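Local coordinates for protein nitrate reductase (PDB 5YLY) that probably reduces nitrate to nitrite with NADH, the first step of nitrate assimilation, this FAD-bearing fragment being its cytochrome b5 reductase domain, at residues K32-L38 / G133-K139; Y147-G151 / N187-T192; M181-L185 / H219-I225; I243-C248 / N277-M281; T259-C264 / T288-F292. All coordinates share one frame; numbering follows the deposited sequence.

Contact 1 lies in the antiparallel sheet of the FAD-binding domain and joins strands 34-43 and 135-142. It comes first along the chain, and its centre is about 30 Å or more from those of the others. Contact 2 follows, where strand 145-149 meets the loop after helix 174-185. It touches contact 3, with centres about 11 Å apart, and their segments alternate along the chain. Contact 3 sets that helix against strand 223-229 of the parallel sheet, which also holds contact 5. Contacts 4 and 5 also alternate, and they meet through L278, with centres about 13 Å apart. Together the contacts sample both domains of this reductase fragment, and contact 5 comes nearest the FAD.

Contact 1: K32-L38 / G133-K139; sequences KQKAAEL and GDTVEVK
Q33 lays its amide across the side chains of E137 and K139, meeting each at about a right angle. Its CG sits beside the backbone N (chi1 -68°), and the bend at chi2 brings the amide to K139 and E137 of the other strand. Q33 CB lies 3.7 Å from E137 OE1. The amide oxygen, Q33 OE1, lies 3.7 Å from E137 CB, and the amide and carboxylate planes are 16° apart. Q33 NE2 lies 3.6 Å from K139 CE. K139 runs extended as far as CD and then turns at chi3, which brings CE alongside the amide. The carboxylate of E137 has stronger partners elsewhere: OE1 makes salt bridges with K75 and R73.

The two strands are antiparallel neighbours in the sheet of the FAD-binding domain, which in this flavoprotein family forms a beta barrel. K34 pairs with V138 and A36 with V136 as hydrogen-bonded pairs, two bonds each. L38 N then bonds to D134 O at 2.8 Å, almost straight at 178°, and G133 N returns a bond to L38 O.

On the face of A36, V136 and V138, A36 CB touches V138 CG2 at 3.9 Å. F53 of strand 48-54 touches both A36 and V136. The other face carries A35, E37, T135 and E137. There E37 CG passes 3.6 Å from G133 O. T135 CG2 lies 4.2 Å from E37 CB.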
# COMPACT_ATOMS: atom_id res chain seq x y z
N LYS A 32 -13.10 17.74 -5.66
CA LYS A 32 -12.29 18.46 -6.63
C LYS A 32 -11.06 17.73 -7.14
O LYS A 32 -10.45 16.94 -6.41
CB LYS A 32 -11.84 19.81 -6.04
CG LYS A 32 -12.97 20.81 -5.82
CD LYS A 32 -12.45 22.18 -5.43
CE LYS A 32 -13.56 23.19 -5.45
NZ LYS A 32 -13.06 24.57 -5.25
N GLN A 33 -10.69 18.05 -8.40
CA GLN A 33 -9.45 17.59 -9.03
C GLN A 33 -8.48 18.71 -8.69
O GLN A 33 -8.74 19.87 -9.03
CB GLN A 33 -9.61 17.46 -10.56
CG GLN A 33 -10.55 16.35 -11.02
CD GLN A 33 -10.03 14.94 -10.75
OE1 GLN A 33 -8.87 14.72 -10.39
NE2 GLN A 33 -10.89 13.96 -10.92
N LYS A 34 -7.43 18.39 -7.93
CA LYS A 34 -6.48 19.42 -7.52
C LYS A 34 -5.14 19.20 -8.14
O LYS A 34 -4.62 18.09 -8.09
CB LYS A 34 -6.42 19.53 -5.99
CG LYS A 34 -7.77 20.12 -5.47
CD LYS A 34 -7.74 20.65 -4.08
CE LYS A 34 -7.03 21.96 -3.89
NZ LYS A 34 -6.95 22.30 -2.44
N ALA A 35 -4.61 20.23 -8.80
CA ALA A 35 -3.33 20.12 -9.48
C ALA A 35 -2.16 19.97 -8.48
O ALA A 35 -2.17 20.59 -7.42
CB ALA A 35 -3.12 21.35 -10.35
N ALA A 36 -1.19 19.13 -8.81
CA ALA A 36 0.01 18.94 -7.97
C ALA A 36 1.18 18.94 -8.94
O ALA A 36 1.15 18.23 -9.94
CB ALA A 36 -0.06 17.61 -7.23
N GLU A 37 2.21 19.73 -8.63
CA GLU A 37 3.37 19.86 -9.49
C GLU A 37 4.49 18.93 -9.09
O GLU A 37 4.82 18.84 -7.91
CB GLU A 37 3.84 21.32 -9.45
CG GLU A 37 4.88 21.64 -10.51
CD GLU A 37 5.38 23.07 -10.41
OE1 GLU A 37 4.66 23.97 -10.90
OE2 GLU A 37 6.43 23.29 -9.78
N LEU A 38 5.11 18.28 -10.06
CA LEU A 38 6.23 17.39 -9.78
C LEU A 38 7.45 18.21 -9.36
O LEU A 38 7.90 19.07 -10.12
CB LEU A 38 6.54 16.53 -11.02
CG LEU A 38 7.61 15.42 -10.82
CD1 LEU A 38 7.22 14.45 -9.67
CD2 LEU A 38 7.85 14.65 -12.15
N GLY A 133 8.29 19.88 -12.84
CA GLY A 133 7.54 21.06 -13.28
C GLY A 133 6.22 20.69 -13.94
O GLY A 133 5.34 21.55 -14.05
N ASP A 134 6.07 19.42 -14.40
CA ASP A 134 4.82 18.95 -15.01
C ASP A 134 3.81 18.72 -13.88
O ASP A 134 4.22 18.55 -12.72
CB ASP A 134 5.03 17.63 -15.78
CG ASP A 134 5.86 17.75 -17.04
OD1 ASP A 134 6.18 18.90 -17.43
OD2 ASP A 134 6.20 16.68 -17.63
N THR A 135 2.52 18.68 -14.21
CA THR A 135 1.50 18.50 -13.18
C THR A 135 0.62 17.29 -13.42
O THR A 135 0.53 16.77 -14.53
CB THR A 135 0.60 19.76 -13.11
OG1 THR A 135 -0.08 19.89 -14.37
CG2 THR A 135 1.38 21.03 -12.78
N VAL A 136 -0.06 16.85 -12.35
CA VAL A 136 -1.08 15.80 -12.39
C VAL A 136 -2.26 16.36 -11.61
O VAL A 136 -2.12 17.35 -10.88
CB VAL A 136 -0.64 14.44 -11.80
CG1 VAL A 136 0.54 13.83 -12.57
CG2 VAL A 136 -0.36 14.54 -10.28
N GLU A 137 -3.42 15.71 -11.72
CA GLU A 137 -4.58 16.11 -10.93
C GLU A 137 -4.83 15.07 -9.90
O GLU A 137 -4.67 13.88 -10.17
CB GLU A 137 -5.81 16.35 -11.81
CG GLU A 137 -5.72 17.68 -12.52
CD GLU A 137 -6.95 18.07 -13.32
OE1 GLU A 137 -7.71 17.16 -13.72
OE2 GLU A 137 -7.13 19.28 -13.56
N VAL A 138 -5.18 15.52 -8.68
CA VAL A 138 -5.36 14.61 -7.55
C VAL A 138 -6.74 14.73 -6.95
O VAL A 138 -7.15 15.83 -6.57
CB VAL A 138 -4.25 14.86 -6.47
CG1 VAL A 138 -4.32 13.81 -5.37
CG2 VAL A 138 -2.86 14.88 -7.11
N LYS A 139 -7.43 13.59 -6.78
CA LYS A 139 -8.75 13.57 -6.13
C LYS A 139 -8.74 12.60 -4.96
O LYS A 139 -8.37 11.43 -5.09
CB LYS A 139 -9.88 13.24 -7.14
CG LYS A 139 -11.27 13.23 -6.48
CD LYS A 139 -12.43 13.16 -7.48
CE LYS A 139 -12.84 14.54 -7.94
NZ LYS A 139 -14.13 14.51 -8.68

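Contact 2: Y147-G151 / N187-T192; sequences YDRPG and NPSDLT
The phenol of Y147 and the carboxylate of D190 approach from opposite directions and lie nearly in one plane, 6° apart. Y147 OH donates to D190 OD2 at 2.6 Å and meets the lone pair on the side of the other oxygen. Y147 has CG anti to its backbone N (chi1 -178°), which sends the ring toward the loop 187-192. The carbonyl O of R149 lies over one face of this ring, toward its rim.

The hydroxyl is also an acceptor. G151 N, which follows P150 in the turn after strand 145-149, donates to Y147 OH at 2.8 Å, nearly straight.

The other oxygen, D190 OD1, is used within its own loop. T192 OG1 donates to it at 2.7 Å on its syn side. T192 N reaches it at 3.1 Å from the anti side, 30° out of the carboxylate plane, and closes an Asx turn. A second Asx turn, from N187 OD1 to S189 N, shapes the start of the loop, within the type I beta turn from N187 to D190.

P150 packs beside these groups. Its CB lies 3.6 Å from D190 CG. P150 CG lies 3.8 Å from N187 ND2, and the two side chains cross at about a right angle. I184 and I165 also touch the Y147 side chain.

Three donors thus grip one buried carboxylate, two on OD1 and one on OD2. This would fix its rotation and probably favours its charged form. The tyrosine hydroxyl relays the link from D190 to the backbone of G151.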
# COMPACT_ATOMS: atom_id res chain seq x y z
N TYR A 147 -8.42 4.07 9.85
CA TYR A 147 -7.80 3.75 11.14
C TYR A 147 -7.65 5.15 11.74
O TYR A 147 -6.69 5.87 11.41
CB TYR A 147 -6.44 3.06 10.91
CG TYR A 147 -5.76 2.65 12.21
CD1 TYR A 147 -6.16 1.50 12.89
CD2 TYR A 147 -4.74 3.42 12.76
CE1 TYR A 147 -5.54 1.13 14.09
CE2 TYR A 147 -4.13 3.06 13.96
CZ TYR A 147 -4.54 1.92 14.63
OH TYR A 147 -3.90 1.52 15.77
N ASP A 148 -8.64 5.57 12.53
CA ASP A 148 -8.82 6.95 12.98
C ASP A 148 -8.14 7.37 14.28
O ASP A 148 -8.04 8.58 14.55
CB ASP A 148 -10.31 7.29 13.08
CG ASP A 148 -11.11 6.47 14.08
OD1 ASP A 148 -10.81 5.27 14.24
OD2 ASP A 148 -12.05 7.03 14.69
N ARG A 149 -7.73 6.41 15.11
CA ARG A 149 -7.03 6.69 16.36
C ARG A 149 -6.39 5.41 16.83
O ARG A 149 -6.84 4.33 16.40
CB ARG A 149 -7.97 7.31 17.44
CG ARG A 149 -9.21 6.50 17.76
CD ARG A 149 -10.05 7.21 18.82
NE ARG A 149 -11.34 6.54 19.02
CZ ARG A 149 -11.54 5.54 19.86
NH1 ARG A 149 -10.54 5.07 20.60
NH2 ARG A 149 -12.74 4.99 19.97
N PRO A 150 -5.37 5.48 17.73
CA PRO A 150 -4.70 4.25 18.17
C PRO A 150 -5.67 3.18 18.61
O PRO A 150 -6.53 3.44 19.45
CB PRO A 150 -3.79 4.73 19.30
CG PRO A 150 -3.45 6.14 18.90
CD PRO A 150 -4.72 6.68 18.31
N GLY A 151 -5.56 2.00 18.01
CA GLY A 151 -6.38 0.84 18.35
C GLY A 151 -7.85 0.95 18.00
O GLY A 151 -8.68 0.34 18.67
N ASN A 187 3.54 5.99 16.14
CA ASN A 187 2.73 6.66 17.14
C ASN A 187 3.23 6.23 18.52
O ASN A 187 3.31 5.03 18.77
CB ASN A 187 1.25 6.34 16.90
CG ASN A 187 0.35 7.18 17.79
OD1 ASN A 187 0.47 7.20 19.02
ND2 ASN A 187 -0.59 7.88 17.20
N PRO A 188 3.62 7.17 19.40
CA PRO A 188 4.19 6.77 20.71
C PRO A 188 3.17 6.24 21.70
O PRO A 188 3.58 5.83 22.80
CB PRO A 188 4.82 8.08 21.22
CG PRO A 188 4.02 9.14 20.62
CD PRO A 188 3.62 8.64 19.24
N SER A 189 1.84 6.28 21.35
CA SER A 189 0.74 5.83 22.22
C SER A 189 -0.08 4.64 21.65
O SER A 189 -1.09 4.26 22.24
CB SER A 189 -0.23 6.99 22.50
OG SER A 189 0.42 8.10 23.11
N ASP A 190 0.34 4.07 20.55
CA ASP A 190 -0.38 2.96 19.93
C ASP A 190 0.39 1.64 20.18
O ASP A 190 1.57 1.55 19.85
CB ASP A 190 -0.47 3.25 18.41
CG ASP A 190 -1.50 2.45 17.62
OD1 ASP A 190 -1.87 1.36 18.06
OD2 ASP A 190 -1.87 2.90 16.52
N LEU A 191 -0.28 0.63 20.75
CA LEU A 191 0.34 -0.69 21.03
C LEU A 191 -0.19 -1.80 20.13
O LEU A 191 0.09 -2.97 20.37
CB LEU A 191 0.20 -1.07 22.52
CG LEU A 191 0.93 -0.16 23.54
CD1 LEU A 191 0.58 -0.56 24.96
CD2 LEU A 191 2.44 -0.17 23.32
N THR A 192 -0.92 -1.44 19.06
CA THR A 192 -1.45 -2.41 18.10
C THR A 192 -0.30 -3.21 17.48
O THR A 192 0.76 -2.65 17.19
CB THR A 192 -2.28 -1.67 17.01
OG1 THR A 192 -3.26 -0.88 17.67
CG2 THR A 192 -2.98 -2.65 16.04

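Contact 3: M181-L185 / H219-I225; sequences MKAIL and HPDRVKI
L185, at the end of helix 174-185, and H219, just past the end of helix 209-218, bring their CA atoms to 7.2 Å. The axes of helix 181-185 and strand 223-225 stay 12.0 Å apart and run nearly antiparallel, at 152°. H219 O accepts from both R222 N and V223 N, which holds the turn into the strand.

L185 is the central side chain. Its CB lies over the middle of the H219 ring, 3.8 Å from the centroid and 6° off the normal, a CH-pi contact. Its CD1 meets V223 CG1 at 4.0 Å, and its CD2 lies over one face of the R222 guanidinium.

This is a helix packed against a parallel sheet, as in the Rossmann-like NAD-binding domain of the family. Deeper in that layer, M181 bends at chi3 (75°), and its CE touches both V223 CG2 and I225 CD1 at 4.0 Å. L212 and L215 of helix 209-218 also touch M181.

R222 is bent at chi2 and chi3, and its flat end turns back to the helix. I184 O lies at the guanidinium edge, in plane, and takes a weak bond from R222 NH2 at 3.4 Å. R222 NH1 has a stronger partner in T192 O.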
# COMPACT_ATOMS: atom_id res chain seq x y z
N MET A 181 1.02 0.64 8.59
CA MET A 181 2.14 0.22 9.45
C MET A 181 2.85 1.44 10.03
O MET A 181 3.08 1.49 11.23
CB MET A 181 3.18 -0.59 8.62
CG MET A 181 2.64 -1.92 8.16
SD MET A 181 3.82 -2.68 7.00
CE MET A 181 5.09 -3.20 8.19
N LYS A 182 3.15 2.43 9.21
CA LYS A 182 3.81 3.64 9.74
C LYS A 182 2.93 4.41 10.73
O LYS A 182 3.43 4.87 11.77
CB LYS A 182 4.23 4.54 8.60
CG LYS A 182 5.43 3.99 7.84
CD LYS A 182 5.65 4.81 6.58
CE LYS A 182 6.25 6.15 6.87
NZ LYS A 182 6.29 6.97 5.64
N ALA A 183 1.63 4.53 10.43
CA ALA A 183 0.71 5.27 11.31
C ALA A 183 0.65 4.63 12.70
O ALA A 183 0.60 5.34 13.71
CB ALA A 183 -0.68 5.29 10.70
N ILE A 184 0.76 3.30 12.76
CA ILE A 184 0.72 2.54 14.01
C ILE A 184 2.07 2.56 14.73
O ILE A 184 2.12 2.78 15.94
CB ILE A 184 0.26 1.07 13.73
CG1 ILE A 184 -1.24 1.04 13.31
CG2 ILE A 184 0.48 0.16 14.96
CD1 ILE A 184 -1.69 -0.35 12.83
N LEU A 185 3.12 2.26 14.01
CA LEU A 185 4.44 2.09 14.63
C LEU A 185 5.11 3.39 15.02
O LEU A 185 5.88 3.41 15.98
CB LEU A 185 5.34 1.22 13.70
CG LEU A 185 4.84 -0.23 13.44
CD1 LEU A 185 5.65 -0.91 12.39
CD2 LEU A 185 4.79 -1.07 14.72
N HIS A 219 10.94 -2.15 15.52
CA HIS A 219 9.76 -2.41 16.38
C HIS A 219 9.63 -3.95 16.45
O HIS A 219 8.58 -4.50 16.07
CB HIS A 219 8.49 -1.75 15.78
CG HIS A 219 8.67 -0.31 15.47
ND1 HIS A 219 8.36 0.68 16.39
CD2 HIS A 219 9.10 0.28 14.33
CE1 HIS A 219 8.62 1.82 15.79
NE2 HIS A 219 9.09 1.63 14.56
N PRO A 220 10.67 -4.67 16.96
CA PRO A 220 10.67 -6.14 16.87
C PRO A 220 9.55 -6.85 17.62
O PRO A 220 9.20 -7.96 17.22
CB PRO A 220 12.05 -6.52 17.44
CG PRO A 220 12.41 -5.38 18.32
CD PRO A 220 11.97 -4.21 17.50
N ASP A 221 9.01 -6.24 18.68
CA ASP A 221 7.95 -6.93 19.41
C ASP A 221 6.56 -6.54 18.93
O ASP A 221 5.59 -7.05 19.48
CB ASP A 221 8.08 -6.67 20.92
CG ASP A 221 9.29 -7.30 21.56
OD1 ASP A 221 9.98 -8.09 20.89
OD2 ASP A 221 9.52 -7.06 22.75
N ARG A 222 6.46 -5.63 17.94
CA ARG A 222 5.16 -5.14 17.47
C ARG A 222 4.84 -5.55 16.03
O ARG A 222 3.69 -5.50 15.64
CB ARG A 222 5.03 -3.60 17.65
CG ARG A 222 4.71 -3.24 19.11
CD ARG A 222 3.58 -2.24 19.23
NE ARG A 222 4.11 -0.88 19.08
CZ ARG A 222 3.55 0.03 18.32
NH1 ARG A 222 2.40 -0.23 17.72
NH2 ARG A 222 4.11 1.23 18.18
N VAL A 223 5.84 -5.98 15.28
CA VAL A 223 5.59 -6.36 13.88
C VAL A 223 6.48 -7.51 13.45
O VAL A 223 7.62 -7.65 13.93
CB VAL A 223 5.74 -5.10 12.95
CG1 VAL A 223 7.17 -4.56 12.93
CG2 VAL A 223 5.25 -5.38 11.52
N LYS A 224 5.94 -8.36 12.56
CA LYS A 224 6.69 -9.40 11.85
C LYS A 224 6.33 -9.30 10.39
O LYS A 224 5.17 -8.99 10.05
CB LYS A 224 6.41 -10.81 12.36
CG LYS A 224 7.00 -11.06 13.75
CD LYS A 224 6.86 -12.54 14.15
CE LYS A 224 7.22 -12.74 15.60
NZ LYS A 224 8.64 -12.39 15.87
N ILE A 225 7.32 -9.54 9.52
CA ILE A 225 7.08 -9.49 8.08
C ILE A 225 7.55 -10.80 7.47
O ILE A 225 8.65 -11.27 7.78
CB ILE A 225 7.75 -8.25 7.44
CG1 ILE A 225 7.21 -6.91 8.04
CG2 ILE A 225 7.57 -8.25 5.90
CD1 ILE A 225 8.08 -5.78 7.87

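Contact 4: I243-C248 / N277-M281; sequences IDLDMC and NLEKM
C248 and M281 make the tight, buried part of this contact. M281 SD lies 3.6 Å from C248 CB. The chain of M281 is extended to SD and then bends at chi3 (80°), which carries its CE to 3.5 Å from C248 O. C248 SG packs on N277 CB at 3.9 Å.

N277 presses its amide against the start of helix 245-251. Its OD1 lies 3.3 Å from L245 CB. The same oxygen is near L245 N, but the angle is too poor for a hydrogen bond. N277 ND2 faces D244 CA at 3.6 Å and is satisfied within its own helix by A273 O. D244 is the N-cap of helix 245-251, and its OD1 accepts from M247 N at 3.0 Å.

Toward solvent the packing is looser. L245, with CG anti to its backbone N (chi1 -176°), sets its branches against the end of the other helix: CD1 meets K280 CB at 3.9 Å and M281 CG at 4.0 Å, and CD2 comes near K280 CD. The side chains of L245 and K280 cross at about a right angle. K280 continues fully extended past the leucine.

The contact joins the beginning of helix 245-251 to the end of helix 267-280, away from the FAD-binding residues. Beneath them lies the parallel sheet: I243 packs on L197, A199 and I168, while L278 rests on S261 and L263 of strand 259-264.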
# COMPACT_ATOMS: atom_id res chain seq x y z
N ILE A 243 0.22 -18.03 -1.74
CA ILE A 243 -0.23 -17.98 -0.36
C ILE A 243 -1.19 -19.19 -0.15
O ILE A 243 -2.08 -19.42 -0.97
CB ILE A 243 -0.91 -16.62 -0.07
CG1 ILE A 243 0.12 -15.45 -0.18
CG2 ILE A 243 -1.59 -16.62 1.30
CD1 ILE A 243 -0.47 -14.07 -0.22
N ASP A 244 -0.93 -20.01 0.89
CA ASP A 244 -1.76 -21.16 1.25
C ASP A 244 -2.04 -21.12 2.75
O ASP A 244 -1.56 -20.20 3.44
CB ASP A 244 -1.14 -22.50 0.78
CG ASP A 244 0.19 -22.94 1.40
OD1 ASP A 244 0.71 -22.22 2.28
OD2 ASP A 244 0.70 -24.00 1.01
N LEU A 245 -2.85 -22.06 3.27
CA LEU A 245 -3.21 -22.08 4.69
C LEU A 245 -1.99 -22.14 5.60
O LEU A 245 -1.93 -21.39 6.57
CB LEU A 245 -4.18 -23.24 5.02
CG LEU A 245 -4.69 -23.29 6.47
CD1 LEU A 245 -5.46 -22.03 6.86
CD2 LEU A 245 -5.54 -24.54 6.71
N ASP A 246 -1.01 -23.03 5.29
CA ASP A 246 0.23 -23.19 6.06
C ASP A 246 1.00 -21.87 6.15
O ASP A 246 1.44 -21.50 7.23
CB ASP A 246 1.13 -24.27 5.44
CG ASP A 246 1.70 -25.24 6.44
OD1 ASP A 246 2.46 -24.79 7.34
OD2 ASP A 246 1.36 -26.44 6.37
N MET A 247 1.13 -21.17 5.02
CA MET A 247 1.82 -19.89 5.00
C MET A 247 1.09 -18.84 5.84
O MET A 247 1.74 -18.09 6.58
CB MET A 247 2.01 -19.40 3.57
CG MET A 247 3.03 -18.28 3.46
SD MET A 247 3.12 -17.67 1.76
CE MET A 247 3.57 -19.17 0.88
N CYS A 248 -0.26 -18.80 5.74
CA CYS A 248 -1.07 -17.86 6.53
C CYS A 248 -0.94 -18.18 8.03
O CYS A 248 -0.86 -17.26 8.83
CB CYS A 248 -2.53 -17.87 6.08
SG CYS A 248 -2.80 -17.18 4.43
N ASN A 277 -8.34 -19.01 2.94
CA ASN A 277 -7.41 -19.34 4.02
C ASN A 277 -7.66 -18.51 5.28
O ASN A 277 -7.60 -19.07 6.38
CB ASN A 277 -5.97 -19.27 3.51
CG ASN A 277 -5.70 -20.40 2.54
OD1 ASN A 277 -6.01 -21.56 2.80
ND2 ASN A 277 -5.23 -20.09 1.34
N LEU A 278 -7.99 -17.21 5.14
CA LEU A 278 -8.33 -16.38 6.31
C LEU A 278 -9.66 -16.89 6.91
O LEU A 278 -9.80 -16.94 8.14
CB LEU A 278 -8.46 -14.90 5.94
CG LEU A 278 -7.18 -14.19 5.51
CD1 LEU A 278 -7.50 -12.86 4.85
CD2 LEU A 278 -6.25 -13.95 6.70
N GLU A 279 -10.62 -17.28 6.05
CA GLU A 279 -11.90 -17.82 6.49
C GLU A 279 -11.68 -19.07 7.36
O GLU A 279 -12.35 -19.24 8.39
CB GLU A 279 -12.80 -18.13 5.29
CG GLU A 279 -14.28 -17.86 5.53
CD GLU A 279 -14.77 -16.46 5.19
OE1 GLU A 279 -16.01 -16.24 5.24
OE2 GLU A 279 -13.94 -15.58 4.86
N LYS A 280 -10.68 -19.90 6.98
CA LYS A 280 -10.30 -21.10 7.73
C LYS A 280 -9.64 -20.72 9.06
O LYS A 280 -9.76 -21.48 10.03
CB LYS A 280 -9.38 -21.99 6.90
CG LYS A 280 -10.14 -22.81 5.86
CD LYS A 280 -9.19 -23.54 4.94
CE LYS A 280 -9.92 -24.44 3.98
NZ LYS A 280 -8.98 -25.03 2.99
N MET A 281 -8.99 -19.52 9.13
CA MET A 281 -8.35 -19.03 10.35
C MET A 281 -9.31 -18.27 11.28
O MET A 281 -8.87 -17.71 12.30
CB MET A 281 -7.11 -18.20 10.03
CG MET A 281 -5.97 -19.05 9.54
SD MET A 281 -4.59 -18.02 8.98
CE MET A 281 -3.84 -17.59 10.55

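Contact 5: T259-C264 / T288-F292; sequences TISVLC and TSIEF
F292, the C-terminal residue, turns its side chain back over strand 259-264. Its CB lies 3.8 Å from L263 O and 4.0 Å from C264 CB. With CG beside the backbone N (chi1 -78°), the ring heads back along the neighbouring strand. CG stays near L263 O. CD2 is 3.8 Å from L263 O and 4.1 Å from C264 CB. Further out, F292 CE2 reaches V262 CB and V262 CG2, each at 3.9 Å. The side chains of F292 and V262 cross at a slant. P176 and M177 of helix 174-185 also touch the phenylalanine.

Behind this ring the two strands run parallel, at 26° for the short segments. S261 uses both its N and its O, with T288 O and I290 N as partners. L263 does the same with I290 O and F292 N. The last of these bonds, F292 N to L263 O, is 2.8 Å long and nearly straight at 169°. It anchors the chain end.

V262 and I290 share one face, where V262 CG1 comes 4.3 Å from I290 CB. L263 and E291 share the other with S261 and S289. There L278 of helix 267-280 also touches S289, and E291 OE2 bonds to H275 of that helix.

Strand 259-264, helix 267-280 and strand 289-291 form a beta-alpha-beta unit at the edge of the NAD-binding sheet. C264, whose side chain is about 5 Å from the bound FAD, begins the CGPPPM sequence typical of this reductase family, generally linked to binding the pyridine nucleotide.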
# COMPACT_ATOMS: atom_id res chain seq x y z
N THR A 259 -8.91 -8.74 16.45
CA THR A 259 -8.00 -9.05 15.34
C THR A 259 -8.74 -8.91 14.03
O THR A 259 -9.83 -9.49 13.86
CB THR A 259 -7.36 -10.46 15.45
OG1 THR A 259 -6.77 -10.62 16.73
CG2 THR A 259 -6.28 -10.71 14.38
N ILE A 260 -8.16 -8.14 13.11
CA ILE A 260 -8.70 -7.96 11.76
C ILE A 260 -7.62 -8.32 10.76
O ILE A 260 -6.44 -8.39 11.13
CB ILE A 260 -9.32 -6.55 11.49
CG1 ILE A 260 -8.23 -5.42 11.56
CG2 ILE A 260 -10.53 -6.29 12.41
CD1 ILE A 260 -8.70 -4.05 11.03
N SER A 261 -8.01 -8.53 9.50
CA SER A 261 -7.07 -8.75 8.41
C SER A 261 -7.44 -7.76 7.33
O SER A 261 -8.64 -7.55 7.08
CB SER A 261 -7.17 -10.18 7.85
OG SER A 261 -6.87 -11.14 8.84
N VAL A 262 -6.43 -7.08 6.76
CA VAL A 262 -6.64 -6.11 5.68
C VAL A 262 -5.87 -6.59 4.47
O VAL A 262 -4.80 -7.19 4.62
CB VAL A 262 -6.38 -4.63 6.07
CG1 VAL A 262 -7.39 -4.15 7.11
CG2 VAL A 262 -4.94 -4.41 6.56
N LEU A 263 -6.41 -6.39 3.28
CA LEU A 263 -5.85 -6.98 2.07
C LEU A 263 -5.79 -6.01 0.94
O LEU A 263 -6.72 -5.24 0.74
CB LEU A 263 -6.77 -8.15 1.61
CG LEU A 263 -6.90 -9.38 2.53
CD1 LEU A 263 -7.98 -9.19 3.57
CD2 LEU A 263 -7.38 -10.56 1.72
N CYS A 264 -4.72 -6.12 0.14
CA CYS A 264 -4.59 -5.33 -1.08
C CYS A 264 -3.67 -6.04 -2.04
O CYS A 264 -2.52 -6.33 -1.73
CB CYS A 264 -4.13 -3.90 -0.81
SG CYS A 264 -4.26 -2.83 -2.27
N THR A 288 -14.35 -8.93 9.23
CA THR A 288 -13.04 -8.99 9.90
C THR A 288 -11.89 -9.15 8.90
O THR A 288 -10.72 -9.11 9.29
CB THR A 288 -12.98 -10.02 11.02
OG1 THR A 288 -13.25 -11.32 10.50
CG2 THR A 288 -13.90 -9.68 12.19
N SER A 289 -12.22 -9.34 7.61
CA SER A 289 -11.29 -9.41 6.48
C SER A 289 -11.74 -8.28 5.55
O SER A 289 -12.80 -8.40 4.92
CB SER A 289 -11.40 -10.76 5.77
OG SER A 289 -10.59 -11.77 6.35
N ILE A 290 -10.97 -7.18 5.51
CA ILE A 290 -11.33 -5.97 4.78
C ILE A 290 -10.37 -5.73 3.63
O ILE A 290 -9.16 -5.74 3.83
CB ILE A 290 -11.39 -4.77 5.78
CG1 ILE A 290 -12.49 -4.98 6.86
CG2 ILE A 290 -11.56 -3.39 5.08
CD1 ILE A 290 -12.22 -4.28 8.22
N GLU A 291 -10.92 -5.46 2.42
CA GLU A 291 -10.06 -5.18 1.28
C GLU A 291 -9.93 -3.68 1.09
O GLU A 291 -10.91 -2.95 1.26
CB GLU A 291 -10.66 -5.74 -0.01
CG GLU A 291 -10.63 -7.25 -0.11
CD GLU A 291 -11.18 -7.79 -1.41
OE1 GLU A 291 -11.41 -7.02 -2.37
OE2 GLU A 291 -11.38 -9.02 -1.46
N PHE A 292 -8.73 -3.24 0.67
CA PHE A 292 -8.53 -1.84 0.30
C PHE A 292 -8.98 -1.71 -1.16
O PHE A 292 -8.91 -2.71 -1.91
CB PHE A 292 -7.06 -1.46 0.43
CG PHE A 292 -6.59 -1.19 1.84
CD1 PHE A 292 -6.94 -0.02 2.49
CD2 PHE A 292 -5.70 -2.06 2.47
CE1 PHE A 292 -6.46 0.26 3.76
CE2 PHE A 292 -5.22 -1.77 3.74
CZ PHE A 292 -5.60 -0.62 4.38
OXT PHE A 292 -9.40 -0.61 -1.57